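Local coordinates for disulfide oxidoreductase (Xylella fastidiosa, PDB 2REM), which probably acts as a periplasmic thiol-disulfide oxidoreductase of the DsbA subfamily, built on a thioredoxin fold, at residues I159-V167 / T175-E186. Sequence-based numbering, arbitrary orientation.
Sequences IVVNGRYMV and TLRITDYLVSRE
Tyr165 and Glu186 meet at one end of the interface between the β-hairpin 159-167 and the C-terminal helix. Followed outward, Tyr165 starts in the apolar layer, its CB 3.7 Å from Leu182 CD1. With CG beside the backbone N (chi1 -55°), its ring then leans out past Leu182 CD2 to Arg185, whose NH2 sits over one face. The Arg185 CZ lies 4.7 Å from the ring centroid and 21° off the normal, which meets the geometry of a cation-pi contact, while Arg185 NH1 is hydrogen-bonded to Tyr11 OH. Arg164 CG lies over the opposite face, toward the rim. Ring atom CE1 comes 3.3 Å from Glu186 OE1, and at the tip Tyr165 OH reaches the same oxygen through a water. The second carboxylate oxygen, Glu186 OE2, takes a hydrogen bond on its anti lone pair from Asn162 ND2 (2.9 Å, 150° at the hydrogen). Asn162 OD1 binds the backbone of Glu28, which helps fix the amide's rotation. Further along, Val161 CG2 meets Leu182 CB at 3.9 Å, and Val167 CG1 meets Ile178 CG2 at 3.7 Å. Thr179 OG1 donates to Thr175 O at 2.7 Å, so this hydroxyl is satisfied within the helix although Ile159 CG2 lies 3.4 Å from it. A methyl-lined interior thus ends in a polar cluster, where the Asn162 N-H and Arg164, near but not touching and salt-bridged to Glu13, would probably favour the anionic form of Glu186.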
ATOM      1  N   ILE A 159      -4.682   6.872   0.854  1.00 11.83           N
ATOM      2  CA  ILE A 159      -4.346   7.134  -0.533  1.00 11.03           C
ATOM      3  C   ILE A 159      -3.560   8.446  -0.633  1.00 11.24           C
ATOM      4  O   ILE A 159      -3.947   9.465  -0.021  1.00 10.36           O
ATOM      5  CB  ILE A 159      -5.604   7.212  -1.418  1.00 11.91           C
ATOM      6  CG1 ILE A 159      -6.401   5.892  -1.349  1.00 12.19           C
ATOM      7  CG2 ILE A 159      -5.196   7.608  -2.860  1.00 10.02           C
ATOM      8  CD1 ILE A 159      -5.624   4.664  -1.857  1.00 13.58           C
ATOM      9  N   VAL A 160      -2.447   8.395  -1.376  1.00 10.20           N
ATOM     10  CA  VAL A 160      -1.591   9.544  -1.598  1.00 11.28           C
ATOM     11  C   VAL A 160      -1.379   9.720  -3.099  1.00 11.65           C
ATOM     12  O   VAL A 160      -0.923   8.791  -3.789  1.00 11.46           O
ATOM     13  CB  VAL A 160      -0.217   9.402  -0.912  1.00 11.57           C
ATOM     14  CG1 VAL A 160       0.596  10.721  -1.020  1.00 12.43           C
ATOM     15  CG2 VAL A 160      -0.342   8.952   0.550  1.00 12.77           C
ATOM     16  N   VAL A 161      -1.698  10.910  -3.595  1.00 11.46           N
ATOM     17  CA  VAL A 161      -1.516  11.224  -5.014  1.00 11.77           C
ATOM     18  C   VAL A 161      -0.260  12.045  -5.205  1.00 12.96           C
ATOM     19  O   VAL A 161      -0.110  13.122  -4.610  1.00 13.40           O
ATOM     20  CB  VAL A 161      -2.735  11.958  -5.617  1.00 12.49           C
ATOM     21  CG1 VAL A 161      -2.543  12.186  -7.116  1.00 12.43           C
ATOM     22  CG2 VAL A 161      -4.026  11.127  -5.382  1.00 10.86           C
ATOM     23  N   ASN A 162       0.642  11.514  -6.026  1.00 13.25           N
ATOM     24  CA  ASN A 162       1.896  12.193  -6.388  1.00 14.34           C
ATOM     25  C   ASN A 162       2.744  12.610  -5.195  1.00 14.53           C
ATOM     26  O   ASN A 162       3.551  13.543  -5.293  1.00 15.60           O
ATOM     27  CB  ASN A 162       1.607  13.393  -7.312  1.00 14.91           C
ATOM     28  CG  ASN A 162       1.402  12.974  -8.749  1.00 15.43           C
ATOM     29  OD1 ASN A 162       1.604  11.806  -9.098  1.00 15.54           O
ATOM     30  ND2 ASN A 162       0.982  13.911  -9.588  1.00 16.43           N
ATOM     31  N   GLY A 163       2.553  11.911  -4.077  1.00 13.95           N
ATOM     32  CA  GLY A 163       3.288  12.210  -2.839  1.00 13.84           C
ATOM     33  C   GLY A 163       2.898  13.556  -2.244  1.00 14.04           C
ATOM     34  O   GLY A 163       3.531  14.040  -1.310  1.00 15.13           O
ATOM     35  N   ARG A 164       1.863  14.157  -2.802  1.00 13.50           N
ATOM     36  CA  ARG A 164       1.541  15.536  -2.486  1.00 15.45           C
ATOM     37  C   ARG A 164       0.176  15.670  -1.829  1.00 14.50           C
ATOM     38  O   ARG A 164      -0.022  16.549  -1.011  1.00 15.89           O
ATOM     39  CB  ARG A 164       1.584  16.372  -3.760  1.00 15.97           C
ATOM     40  CG  ARG A 164       1.419  17.828  -3.559  1.00 21.50           C
ATOM     41  CD  ARG A 164       1.842  18.537  -4.826  1.00 28.13           C
ATOM     42  NE  ARG A 164       1.643  19.971  -4.716  1.00 31.56           N
ATOM     43  CZ  ARG A 164       1.607  20.783  -5.758  1.00 34.96           C
ATOM     44  NH1 ARG A 164       1.754  20.290  -6.982  1.00 35.48           N
ATOM     45  NH2 ARG A 164       1.426  22.080  -5.574  1.00 38.05           N
ATOM     46  N   TYR A 165      -0.772  14.828  -2.216  1.00 13.84           N
ATOM     47  CA  TYR A 165      -2.122  14.961  -1.689  1.00 14.01           C
ATOM     48  C   TYR A 165      -2.534  13.687  -1.024  1.00 13.43           C
ATOM     49  O   TYR A 165      -2.561  12.634  -1.655  1.00 14.47           O
ATOM     50  CB  TYR A 165      -3.109  15.339  -2.781  1.00 14.33           C
ATOM     51  CG  TYR A 165      -2.689  16.583  -3.497  1.00 15.53           C
ATOM     52  CD1 TYR A 165      -2.166  16.519  -4.784  1.00 17.37           C
ATOM     53  CD2 TYR A 165      -2.776  17.813  -2.870  1.00 16.42           C
ATOM     54  CE1 TYR A 165      -1.755  17.668  -5.435  1.00 18.82           C
ATOM     55  CE2 TYR A 165      -2.367  18.968  -3.508  1.00 18.56           C
ATOM     56  CZ  TYR A 165      -1.866  18.876  -4.794  1.00 18.59           C
ATOM     57  OH  TYR A 165      -1.465  20.004  -5.432  1.00 22.00           O
ATOM     58  N   MET A 166      -2.866  13.793   0.251  1.00 13.05           N
ATOM     59  CA  MET A 166      -3.252  12.635   1.013  1.00 13.23           C
ATOM     60  C   MET A 166      -4.746  12.721   1.236  1.00 12.78           C
ATOM     61  O   MET A 166      -5.252  13.677   1.850  1.00 13.12           O
ATOM     62  CB  MET A 166      -2.477  12.585   2.332  1.00 12.28           C
ATOM     63  CG  MET A 166      -2.910  11.452   3.246  1.00 13.77           C
ATOM     64  SD  MET A 166      -1.839  11.336   4.709  1.00 16.58           S
ATOM     65  CE  MET A 166      -1.940  12.943   5.488  1.00 17.70           C
ATOM     66  N   VAL A 167      -5.438  11.715   0.727  1.00 12.53           N
ATOM     67  CA  VAL A 167      -6.897  11.671   0.808  1.00 12.73           C
ATOM     68  C   VAL A 167      -7.304  11.460   2.263  1.00 13.53           C
ATOM     69  O   VAL A 167      -6.678  10.685   2.992  1.00 13.26           O
ATOM     70  CB  VAL A 167      -7.465  10.558  -0.092  1.00 11.77           C
ATOM     71  CG1 VAL A 167      -8.983  10.481   0.014  1.00 12.55           C
ATOM     72  CG2 VAL A 167      -7.070  10.814  -1.560  1.00 12.25           C
ATOM     73  N   THR A 175     -13.343   7.994  -0.615  1.00 15.64           N
ATOM     74  CA  THR A 175     -11.900   7.970  -0.779  1.00 14.29           C
ATOM     75  C   THR A 175     -11.512   7.883  -2.254  1.00 13.91           C
ATOM     76  O   THR A 175     -10.623   8.621  -2.709  1.00 12.56           O
ATOM     77  CB  THR A 175     -11.282   6.826   0.029  1.00 14.16           C
ATOM     78  OG1 THR A 175     -11.398   7.175   1.398  1.00 14.19           O
ATOM     79  CG2 THR A 175      -9.804   6.674  -0.283  1.00 12.43           C
ATOM     80  N   LEU A 176     -12.197   7.011  -2.992  1.00 13.95           N
ATOM     81  CA  LEU A 176     -11.911   6.798  -4.413  1.00 14.83           C
ATOM     82  C   LEU A 176     -12.373   7.978  -5.267  1.00 15.39           C
ATOM     83  O   LEU A 176     -11.690   8.346  -6.225  1.00 15.09           O
ATOM     84  CB  LEU A 176     -12.501   5.476  -4.898  1.00 16.51           C
ATOM     85  CG  LEU A 176     -11.745   4.234  -4.358  1.00 16.09           C
ATOM     86  CD1 LEU A 176     -12.280   2.944  -4.981  1.00 19.74           C
ATOM     87  CD2 LEU A 176     -10.227   4.331  -4.545  1.00 17.30           C
ATOM     88  N   ARG A 177     -13.497   8.584  -4.889  1.00 15.38           N
ATOM     89  CA  ARG A 177     -14.013   9.766  -5.573  1.00 16.87           C
ATOM     90  C   ARG A 177     -13.044  10.929  -5.402  1.00 15.32           C
ATOM     91  O   ARG A 177     -12.792  11.673  -6.337  1.00 15.63           O
ATOM     92  CB  ARG A 177     -15.379  10.171  -5.035  1.00 17.85           C
ATOM     93  CG  ARG A 177     -16.538   9.264  -5.476  1.00 22.71           C
ATOM     94  CD  ARG A 177     -17.866   9.845  -4.977  1.00 29.51           C
ATOM     95  NE  ARG A 177     -18.643   8.851  -4.234  1.00 35.37           N
ATOM     96  CZ  ARG A 177     -18.880   8.907  -2.921  1.00 38.28           C
ATOM     97  NH1 ARG A 177     -18.426   9.927  -2.200  1.00 40.97           N
ATOM     98  NH2 ARG A 177     -19.595   7.958  -2.327  1.00 41.53           N
ATOM     99  N   ILE A 178     -12.492  11.080  -4.204  1.00 14.57           N
ATOM    100  CA  ILE A 178     -11.568  12.190  -3.944  1.00 14.10           C
ATOM    101  C   ILE A 178     -10.283  11.916  -4.718  1.00 13.61           C
ATOM    102  O   ILE A 178      -9.669  12.834  -5.276  1.00 14.25           O
ATOM    103  CB  ILE A 178     -11.265  12.341  -2.426  1.00 13.13           C
ATOM    104  CG1 ILE A 178     -12.521  12.738  -1.643  1.00 15.63           C
ATOM    105  CG2 ILE A 178     -10.080  13.314  -2.158  1.00 13.33           C
ATOM    106  CD1 ILE A 178     -12.397  12.351  -0.162  1.00 13.96           C
ATOM    107  N   THR A 179      -9.878  10.651  -4.744  1.00 13.00           N
ATOM    108  CA  THR A 179      -8.692  10.247  -5.486  1.00 12.88           C
ATOM    109  C   THR A 179      -8.883  10.577  -6.968  1.00 13.31           C
ATOM    110  O   THR A 179      -7.986  11.147  -7.595  1.00 12.78           O
ATOM    111  CB  THR A 179      -8.403   8.750  -5.320  1.00 12.61           C
ATOM    112  OG1 THR A 179      -8.253   8.461  -3.936  1.00 13.61           O
ATOM    113  CG2 THR A 179      -7.126   8.355  -6.056  1.00 13.64           C
ATOM    114  N   ASP A 180     -10.048  10.226  -7.513  1.00 13.62           N
ATOM    115  CA  ASP A 180     -10.393  10.544  -8.909  1.00 15.29           C
ATOM    116  C   ASP A 180     -10.243  12.027  -9.184  1.00 15.99           C
ATOM    117  O   ASP A 180      -9.634  12.427 -10.177  1.00 16.10           O
ATOM    118  CB  ASP A 180     -11.825  10.126  -9.238  1.00 16.77           C
ATOM    119  CG  ASP A 180     -11.975   8.644  -9.385  1.00 18.72           C
ATOM    120  OD1 ASP A 180     -10.958   7.951  -9.557  1.00 18.33           O
ATOM    121  OD2 ASP A 180     -13.124   8.181  -9.335  1.00 21.94           O
ATOM    122  N   TYR A 181     -10.825  12.844  -8.308  1.00 16.03           N
ATOM    123  CA  TYR A 181     -10.714  14.300  -8.439  1.00 16.71           C
ATOM    124  C   TYR A 181      -9.245  14.752  -8.481  1.00 15.80           C
ATOM    125  O   TYR A 181      -8.868  15.561  -9.340  1.00 15.24           O
ATOM    126  CB  TYR A 181     -11.474  15.023  -7.299  1.00 16.80           C
ATOM    127  CG  TYR A 181     -11.040  16.458  -7.118  1.00 16.81           C
ATOM    128  CD1 TYR A 181     -10.047  16.793  -6.207  1.00 15.12           C
ATOM    129  CD2 TYR A 181     -11.593  17.475  -7.902  1.00 17.69           C
ATOM    130  CE1 TYR A 181      -9.631  18.112  -6.049  1.00 16.26           C
ATOM    131  CE2 TYR A 181     -11.181  18.785  -7.767  1.00 19.21           C
ATOM    132  CZ  TYR A 181     -10.193  19.092  -6.830  1.00 17.80           C
ATOM    133  OH  TYR A 181      -9.774  20.389  -6.673  1.00 18.49           O
ATOM    134  N   LEU A 182      -8.442  14.248  -7.542  1.00 14.03           N
ATOM    135  CA  LEU A 182      -7.025  14.635  -7.436  1.00 14.48           C
ATOM    136  C   LEU A 182      -6.228  14.130  -8.625  1.00 14.60           C
ATOM    137  O   LEU A 182      -5.346  14.838  -9.119  1.00 14.45           O
ATOM    138  CB  LEU A 182      -6.380  14.090  -6.155  1.00 13.58           C
ATOM    139  CG  LEU A 182      -6.904  14.624  -4.818  1.00 13.69           C
ATOM    140  CD1 LEU A 182      -6.321  13.763  -3.699  1.00 11.63           C
ATOM    141  CD2 LEU A 182      -6.515  16.100  -4.665  1.00 13.94           C
ATOM    142  N   VAL A 183      -6.520  12.902  -9.060  1.00 13.39           N
ATOM    143  CA  VAL A 183      -5.855  12.353 -10.251  1.00 13.65           C
ATOM    144  C   VAL A 183      -6.210  13.176 -11.492  1.00 15.00           C
ATOM    145  O   VAL A 183      -5.341  13.543 -12.272  1.00 15.42           O
ATOM    146  CB  VAL A 183      -6.190  10.872 -10.485  1.00 13.27           C
ATOM    147  CG1 VAL A 183      -5.801  10.474 -11.922  1.00 15.65           C
ATOM    148  CG2 VAL A 183      -5.484   9.965  -9.441  1.00 11.65           C
ATOM    149  N   SER A 184      -7.487  13.498 -11.667  1.00 15.03           N
ATOM    150  CA  SER A 184      -7.886  14.329 -12.805  1.00 16.83           C
ATOM    151  C   SER A 184      -7.264  15.711 -12.759  1.00 16.73           C
ATOM    152  O   SER A 184      -6.914  16.293 -13.806  1.00 16.87           O
ATOM    153  CB  SER A 184      -9.396  14.447 -12.858  1.00 17.45           C
ATOM    154  OG  SER A 184      -9.926  13.182 -13.185  1.00 20.15           O
ATOM    155  N   ARG A 185      -7.155  16.243 -11.550  1.00 15.59           N
ATOM    156  CA  ARG A 185      -6.595  17.571 -11.369  1.00 17.35           C
ATOM    157  C   ARG A 185      -5.095  17.582 -11.708  1.00 16.80           C
ATOM    158  O   ARG A 185      -4.628  18.504 -12.346  1.00 16.82           O
ATOM    159  CB  ARG A 185      -6.847  18.085  -9.957  1.00 16.11           C
ATOM    160  CG  ARG A 185      -6.536  19.564  -9.817  1.00 19.74           C
ATOM    161  CD  ARG A 185      -6.788  20.068  -8.443  1.00 19.55           C
ATOM    162  NE  ARG A 185      -5.985  19.387  -7.436  1.00 19.37           N
ATOM    163  CZ  ARG A 185      -5.911  19.803  -6.178  1.00 22.31           C
ATOM    164  NH1 ARG A 185      -6.572  20.903  -5.817  1.00 21.65           N
ATOM    165  NH2 ARG A 185      -5.175  19.146  -5.291  1.00 21.01           N
ATOM    166  N   GLU A 186      -4.369  16.548 -11.291  1.00 16.69           N
ATOM    167  CA  GLU A 186      -2.972  16.358 -11.699  1.00 17.32           C
ATOM    168  C   GLU A 186      -2.848  16.224 -13.204  1.00 18.81           C
ATOM    169  O   GLU A 186      -1.949  16.820 -13.825  1.00 18.73           O
ATOM    170  CB  GLU A 186      -2.368  15.119 -11.040  1.00 16.91           C
ATOM    171  CG  GLU A 186      -2.227  15.262  -9.532  1.00 18.03           C
ATOM    172  CD  GLU A 186      -1.465  16.539  -9.159  1.00 22.54           C
ATOM    173  OE1 GLU A 186      -2.101  17.529  -8.736  1.00 22.74           O
ATOM    174  OE2 GLU A 186      -0.229  16.549  -9.299  1.00 25.44           O
TER
HETATM  175  O   HOH W   1       1.388  18.143  -8.151  1.00 40.98           O
HETATM  176  O   HOH W   2      -1.350  19.987  -8.186  1.00 28.14           O